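Local coordinates for protein beta-porphyranase B (Bacteroides plebeius, PDB 4AWD) that hydrolyses the beta-1,4 linkages between D-galactose and L-galactose-6-sulfate in the red-seaweed polysaccharide porphyran, releasing mostly a sulfated disaccharide, at residues K27-A32 and D53-F58; E33-N38 and W313-K318. All blocks are in the same frame, centred on the assembly; numbering follows the deposited sequence.

Interaction 1. Residues K27-A32 and D53-F58. With CA (calcium ion), chain C.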
loop_
_atom_site.group_PDB
_atom_site.type_symbol
_atom_site.label_atom_id
_atom_site.label_comp_id
_atom_site.label_asym_id
_atom_site.label_seq_id
_atom_site.Cartn_x
_atom_site.Cartn_y
_atom_site.Cartn_z
ATOM N N LYS A 27 7.357 20.735 -15.621
ATOM C CA LYS A 27 6.232 21.046 -14.692
ATOM C C LYS A 27 5.724 19.774 -13.993
ATOM O O LYS A 27 4.686 19.792 -13.311
ATOM C CB LYS A 27 5.098 21.757 -15.447
ATOM N N GLU A 28 6.471 18.681 -14.138
ATOM C CA GLU A 28 6.053 17.382 -13.599
ATOM C C GLU A 28 6.089 17.310 -12.056
ATOM O O GLU A 28 5.404 16.489 -11.464
ATOM C CB GLU A 28 6.840 16.245 -14.286
ATOM C CG GLU A 28 6.779 14.893 -13.616
ATOM C CD GLU A 28 6.631 13.723 -14.591
ATOM O OE1 GLU A 28 7.121 13.801 -15.747
ATOM O OE2 GLU A 28 6.018 12.711 -14.185
ATOM N N TYR A 29 6.839 18.211 -11.415
ATOM C CA TYR A 29 7.020 18.174 -9.951
ATOM C C TYR A 29 6.508 19.411 -9.196
ATOM O O TYR A 29 6.681 19.501 -7.971
ATOM C CB TYR A 29 8.482 17.856 -9.595
ATOM C CG TYR A 29 8.898 16.532 -10.174
ATOM C CD1 TYR A 29 8.388 15.345 -9.660
ATOM C CD2 TYR A 29 9.759 16.458 -11.264
ATOM C CE1 TYR A 29 8.734 14.120 -10.205
ATOM C CE2 TYR A 29 10.123 15.229 -11.811
ATOM C CZ TYR A 29 9.601 14.061 -11.275
ATOM O OH TYR A 29 9.929 12.827 -11.798
ATOM N N SER A 30 5.861 20.327 -9.919
ATOM C CA SER A 30 5.392 21.610 -9.356
ATOM C C SER A 30 4.281 21.457 -8.322
ATOM O O SER A 30 4.262 22.161 -7.301
ATOM C CB SER A 30 4.900 22.561 -10.453
ATOM O OG SER A 30 5.732 22.496 -11.598
ATOM N N LEU A 31 3.344 20.561 -8.603
ATOM C CA LEU A 31 2.223 20.354 -7.707
ATOM C C LEU A 31 2.712 19.767 -6.388
ATOM O O LEU A 31 2.249 20.174 -5.323
ATOM C CB LEU A 31 1.151 19.480 -8.362
ATOM C CG LEU A 31 0.297 20.231 -9.392
ATOM C CD1 LEU A 31 -0.663 19.288 -10.071
ATOM C CD2 LEU A 31 -0.471 21.375 -8.750
ATOM N N ALA A 32 3.674 18.850 -6.471
ATOM C CA ALA A 32 4.272 18.238 -5.285
ATOM C C ALA A 32 5.080 19.236 -4.472
ATOM O O ALA A 32 5.022 19.208 -3.249
ATOM C CB ALA A 32 5.132 17.019 -5.657
ATOM N N ASP A 53 11.530 10.142 -7.578
ATOM C CA ASP A 53 11.498 8.738 -7.912
ATOM C C ASP A 53 10.189 8.049 -7.533
ATOM O O ASP A 53 9.846 7.032 -8.110
ATOM C CB ASP A 53 12.704 8.047 -7.268
ATOM C CG ASP A 53 14.033 8.433 -7.941
ATOM O OD1 ASP A 53 14.013 9.114 -8.996
ATOM O OD2 ASP A 53 15.094 8.055 -7.416
ATOM N N TYR A 54 9.451 8.612 -6.582
ATOM C CA TYR A 54 8.204 7.989 -6.115
ATOM C C TYR A 54 7.059 8.998 -6.142
ATOM O O TYR A 54 6.096 8.903 -5.394
ATOM C CB TYR A 54 8.416 7.365 -4.725
ATOM C CG TYR A 54 9.718 6.607 -4.674
ATOM C CD1 TYR A 54 9.835 5.345 -5.264
ATOM C CD2 TYR A 54 10.861 7.183 -4.102
ATOM C CE1 TYR A 54 11.053 4.653 -5.260
ATOM C CE2 TYR A 54 12.080 6.504 -4.094
ATOM C CZ TYR A 54 12.169 5.244 -4.671
ATOM O OH TYR A 54 13.377 4.579 -4.652
ATOM N N THR A 55 7.184 9.965 -7.046
ATOM C CA THR A 55 6.250 11.061 -7.121
ATOM C C THR A 55 5.693 11.082 -8.522
ATOM O O THR A 55 6.456 11.001 -9.506
ATOM C CB THR A 55 6.941 12.409 -6.766
ATOM O OG1 THR A 55 7.245 12.436 -5.365
ATOM C CG2 THR A 55 6.052 13.574 -7.088
ATOM N N ASP A 56 4.367 11.187 -8.604
ATOM C CA ASP A 56 3.667 11.216 -9.877
ATOM C C ASP A 56 2.259 11.776 -9.756
ATOM O O ASP A 56 1.441 11.300 -8.942
ATOM C CB ASP A 56 3.586 9.816 -10.500
ATOM C CG ASP A 56 3.480 9.859 -12.024
ATOM O OD1 ASP A 56 2.814 10.771 -12.580
ATOM O OD2 ASP A 56 4.066 8.963 -12.665
ATOM N N GLU A 57 1.972 12.747 -10.619
ATOM C CA GLU A 57 0.683 13.403 -10.653
ATOM C C GLU A 57 -0.279 12.657 -11.573
ATOM O O GLU A 57 -1.482 12.882 -11.542
ATOM C CB GLU A 57 0.853 14.854 -11.107
ATOM C CG GLU A 57 1.745 15.692 -10.209
ATOM C CD GLU A 57 1.221 15.819 -8.776
ATOM O OE1 GLU A 57 -0.018 15.823 -8.561
ATOM O OE2 GLU A 57 2.060 15.939 -7.856
ATOM N N PHE A 58 0.259 11.765 -12.390
ATOM C CA PHE A 58 -0.540 10.993 -13.354
ATOM C C PHE A 58 -1.380 11.920 -14.245
ATOM O O PHE A 58 -2.546 11.639 -14.546
ATOM C CB PHE A 58 -1.427 9.930 -12.662
ATOM C CG PHE A 58 -0.701 9.064 -11.660
ATOM C CD1 PHE A 58 0.266 8.144 -12.069
ATOM C CD2 PHE A 58 -1.010 9.148 -10.297
ATOM C CE1 PHE A 58 0.925 7.327 -11.132
ATOM C CE2 PHE A 58 -0.358 8.345 -9.352
ATOM C CZ PHE A 58 0.606 7.428 -9.763
HETATM CA CA CA C . -3.551 14.039 -10.986
HETATM O O HOH W 1 2.927 11.691 -15.091
HETATM O O HOH W 2 6.391 10.351 -13.379
HETATM O O HOH W 3 4.156 17.428 -8.831
HETATM O O HOH W 4 -2.332 15.823 -10.023
#

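Interaction 2. Residues E33-N38 and W313-K318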
loop_
_atom_site.group_PDB
_atom_site.type_symbol
_atom_site.label_atom_id
_atom_site.label_comp_id
_atom_site.label_asym_id
_atom_site.label_seq_id
_atom_site.Cartn_x
_atom_site.Cartn_y
_atom_site.Cartn_z
ATOM N N GLU A 33 5.835 20.106 -5.147
ATOM C CA GLU A 33 6.587 21.168 -4.457
ATOM C C GLU A 33 5.637 22.084 -3.691
ATOM O O GLU A 33 5.866 22.388 -2.521
ATOM C CB GLU A 33 7.429 21.986 -5.441
ATOM C CG GLU A 33 8.330 23.033 -4.796
ATOM C CD GLU A 33 9.637 22.464 -4.244
ATOM O OE1 GLU A 33 9.937 21.262 -4.479
ATOM O OE2 GLU A 33 10.380 23.232 -3.575
ATOM N N GLU A 34 4.563 22.500 -4.359
ATOM C CA GLU A 34 3.535 23.336 -3.755
ATOM C C GLU A 34 2.866 22.650 -2.553
ATOM O O GLU A 34 2.503 23.320 -1.588
ATOM C CB GLU A 34 2.505 23.736 -4.819
ATOM C CG GLU A 34 1.311 24.568 -4.322
ATOM C CD GLU A 34 1.677 25.988 -3.845
ATOM O OE1 GLU A 34 2.708 26.564 -4.293
ATOM O OE2 GLU A 34 0.910 26.534 -3.014
ATOM N N HIS A 35 2.729 21.323 -2.607
ATOM C CA HIS A 35 2.100 20.545 -1.530
ATOM C C HIS A 35 2.897 20.507 -0.201
ATOM O O HIS A 35 2.365 20.080 0.823
ATOM C CB HIS A 35 1.775 19.118 -2.014
ATOM C CG HIS A 35 0.927 18.324 -1.061
ATOM N ND1 HIS A 35 -0.336 18.722 -0.669
ATOM C CD2 HIS A 35 1.158 17.146 -0.431
ATOM C CE1 HIS A 35 -0.841 17.832 0.167
ATOM N NE2 HIS A 35 0.048 16.867 0.332
ATOM N N ILE A 36 4.153 20.962 -0.215
ATOM C CA ILE A 36 4.977 21.031 1.003
ATOM C C ILE A 36 4.332 21.894 2.111
ATOM O O ILE A 36 4.457 21.572 3.298
ATOM C CB ILE A 36 6.449 21.447 0.683
ATOM C CG1 ILE A 36 7.117 20.364 -0.174
ATOM C CG2 ILE A 36 7.283 21.683 1.963
ATOM C CD1 ILE A 36 8.430 20.797 -0.838
ATOM N N LYS A 37 3.627 22.956 1.716
ATOM C CA LYS A 37 2.750 23.730 2.614
ATOM C C LYS A 37 1.976 22.859 3.596
ATOM O O LYS A 37 1.792 23.238 4.749
ATOM C CB LYS A 37 1.640 24.407 1.818
ATOM C CG LYS A 37 1.996 25.553 0.940
ATOM C CD LYS A 37 0.702 26.184 0.391
ATOM C CE LYS A 37 -0.288 25.127 -0.087
ATOM N NZ LYS A 37 -1.278 25.667 -1.062
ATOM N N ASN A 38 1.465 21.730 3.092
ATOM C CA ASN A 38 0.529 20.876 3.824
ATOM C C ASN A 38 1.177 19.794 4.681
ATOM O O ASN A 38 0.524 19.200 5.529
ATOM C CB ASN A 38 -0.464 20.231 2.860
ATOM C CG ASN A 38 -1.315 21.246 2.134
ATOM O OD1 ASN A 38 -1.967 22.074 2.756
ATOM N ND2 ASN A 38 -1.308 21.189 0.806
ATOM N N TRP A 313 -2.796 11.436 -7.232
ATOM C CA TRP A 313 -1.352 11.537 -7.254
ATOM C C TRP A 313 -0.709 10.661 -6.218
ATOM O O TRP A 313 -1.354 10.212 -5.274
ATOM C CB TRP A 313 -0.880 12.990 -7.064
ATOM C CG TRP A 313 -1.611 13.772 -6.007
ATOM C CD1 TRP A 313 -2.605 14.700 -6.213
ATOM C CD2 TRP A 313 -1.410 13.713 -4.594
ATOM N NE1 TRP A 313 -3.014 15.228 -5.017
ATOM C CE2 TRP A 313 -2.303 14.636 -4.006
ATOM C CE3 TRP A 313 -0.550 12.984 -3.764
ATOM C CZ2 TRP A 313 -2.371 14.838 -2.632
ATOM C CZ3 TRP A 313 -0.610 13.191 -2.387
ATOM C CH2 TRP A 313 -1.517 14.105 -1.839
ATOM N N VAL A 314 0.579 10.422 -6.410
ATOM C CA VAL A 314 1.403 9.821 -5.391
ATOM C C VAL A 314 2.556 10.802 -5.199
ATOM O O VAL A 314 3.180 11.220 -6.186
ATOM C CB VAL A 314 1.846 8.427 -5.848
ATOM C CG1 VAL A 314 3.060 7.947 -5.079
ATOM C CG2 VAL A 314 0.669 7.437 -5.705
ATOM N N ARG A 315 2.814 11.224 -3.963
ATOM C CA ARG A 315 3.872 12.212 -3.748
ATOM C C ARG A 315 4.793 11.817 -2.603
ATOM O O ARG A 315 4.334 11.480 -1.518
ATOM C CB ARG A 315 3.288 13.640 -3.613
ATOM C CG ARG A 315 2.219 13.937 -4.707
ATOM C CD ARG A 315 2.000 15.387 -5.101
ATOM N NE ARG A 315 1.032 16.116 -4.297
ATOM C CZ ARG A 315 0.026 16.875 -4.757
ATOM N NH1 ARG A 315 -0.225 17.024 -6.049
ATOM N NH2 ARG A 315 -0.749 17.501 -3.887
ATOM N N ALA A 316 6.095 11.802 -2.872
ATOM C CA ALA A 316 7.084 11.425 -1.858
ATOM C C ALA A 316 8.070 12.558 -1.576
ATOM O O ALA A 316 8.404 13.351 -2.467
ATOM C CB ALA A 316 7.833 10.180 -2.281
ATOM N N TYR A 317 8.540 12.620 -0.336
ATOM C CA TYR A 317 9.474 13.654 0.063
ATOM C C TYR A 317 10.625 13.107 0.901
ATOM O O TYR A 317 10.523 12.051 1.523
ATOM C CB TYR A 317 8.749 14.788 0.794
ATOM C CG TYR A 317 7.592 15.377 0.006
ATOM C CD1 TYR A 317 6.340 14.754 -0.000
ATOM C CD2 TYR A 317 7.747 16.537 -0.742
ATOM C CE1 TYR A 317 5.280 15.271 -0.721
ATOM C CE2 TYR A 317 6.676 17.070 -1.465
ATOM C CZ TYR A 317 5.450 16.425 -1.447
ATOM O OH TYR A 317 4.390 16.921 -2.153
ATOM N N LYS A 318 11.727 13.850 0.868
ATOM C CA LYS A 318 12.928 13.605 1.652
ATOM C C LYS A 318 13.234 14.803 2.529
ATOM O O LYS A 318 12.984 15.945 2.146
ATOM C CB LYS A 318 14.115 13.421 0.707
ATOM C CG LYS A 318 14.711 12.036 0.677
ATOM C CD LYS A 318 15.477 11.816 -0.639
ATOM C CE LYS A 318 16.256 13.061 -1.084
ATOM N NZ LYS A 318 16.912 12.855 -2.410
#

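Interaction 1. Residues K27-A32 and D53-F58
Glu57 lays its side chain against Leu31 where 27-32, at the start of the N-terminal helix, meets the irregular loop 53-58. The Glu57 side chain can be followed outward from CB, which points at the helix. CG lies beside the carbonyl of Glu28, 3.9 Å from Glu28 O. A bend at chi2 (-61°) then turns the carboxylate against Leu31, whose CB sits 3.7 Å from Glu57 CD and whose CD1 reaches OE1. At the tip the two oxygens part company. Glu57 OE2 accepts from water 3 at 2.7 Å, and the same water donates to Glu28 O and accepts from Ala32 N, bridging the loop to the first turn of the helix. OE1 accepts from water 4, a calcium ligand, and forms a salt bridge with Arg315.

Alongside, Thr55 CG2 packs against Ala32 CB at 3.8 Å and meets the edge of the Tyr29 ring, in its plane, at CD1. Farther out, Glu28 OE2 and Asp56 OD1 are 4.1 Å apart with their carboxylate planes turned by 62°. Water 2 donates to Glu28 OE2 and, weakly, to Asp56 OD2, which may ease the repulsion between the two acids. Asp56 OD1 also accepts from Phe58 N at 2.7 Å, forming an Asx turn around Glu57. Glu57 O binds the calcium ion at 2.4 Å, so this helix-loop contact supplies one ligand of the calcium site, to which Asn59, Gly94 and Asp312 also contribute in this GH16 enzyme.

Interaction 2. Residues E33-N38 and W313-K318
The imidazole of His35 is carried toward the strand by a chi1 of -170°, which sets CG trans to the backbone N, while Arg315 reaches it through a chain bent at chi3 (-87°). The outcome is that His35 gathers Trp313, Arg315 and Tyr317 of strand 313-318 around it. Arg315 NH2 lies over one face of the imidazole, offset toward its rim and 3.4 Å from His35 CG, with the guanidinium and ring planes inclined rather than parallel. On its own strand, the guanidinium is laid against the Trp313 ring, with Arg315 CZ over the indole centre. Trp313 also turns its edge toward the face of His35: the centroids of the imidazole and the six-membered ring are 5.1 Å apart and the planes meet at 55°, a tilted edge-to-face pair. Its nearest approach is from Trp313 CH2 to His35 NE2, 3.8 Å.

Tyr317 comes to His35 from another direction. Its hydroxyl lies at the imidazole edge, in the ring plane, and Tyr317 OH is 3.4 Å from His35 CB. Next along the chain, Ile36 lays CG1 3.6 Å from Tyr317 CE2, extending the contact with an apolar patch that Trp48 of strand 46-50 also touches.

The polar ends have partners beyond the two segments. His35 NE2 hydrogen-bonds Glu137, Arg315 NH1 is salt-bridged to Glu57, and the Tyr317 hydroxyl has Ala32 as its partner, so the groups that pack on one another are also tethered. Trp313, Arg315 and Tyr317 all point to the same side because they are alternate residues of a beta-strand. This is packing of a short N-terminal helical segment on the outer face of a beta-sheet in the GH16 beta-jelly-roll fold.

The centres of interactions 1 and 2 lie 8 Å apart, and both draw on helix 30-34. Their segments alternate along the chain, and 53-58 lies beside 313-318 where both face consecutive parts of the N-terminal segment. Loop and strand are hydrogen-bonded through their backbones, Asp56 N to Val314 O 2.7 Å. A hydrogen bond of 2.6 Å between Ala32 O and Tyr317 OH ties the helix of interaction 1 to the strand of interaction 2. Glu57 OE1 also packs 3.3 Å from Trp313 CB. The calcium ion lies about 5 Å from the Trp313 side chain, whereas both contacts lie away from the catalytic residues inferred from relatives, Glu176 and Glu181.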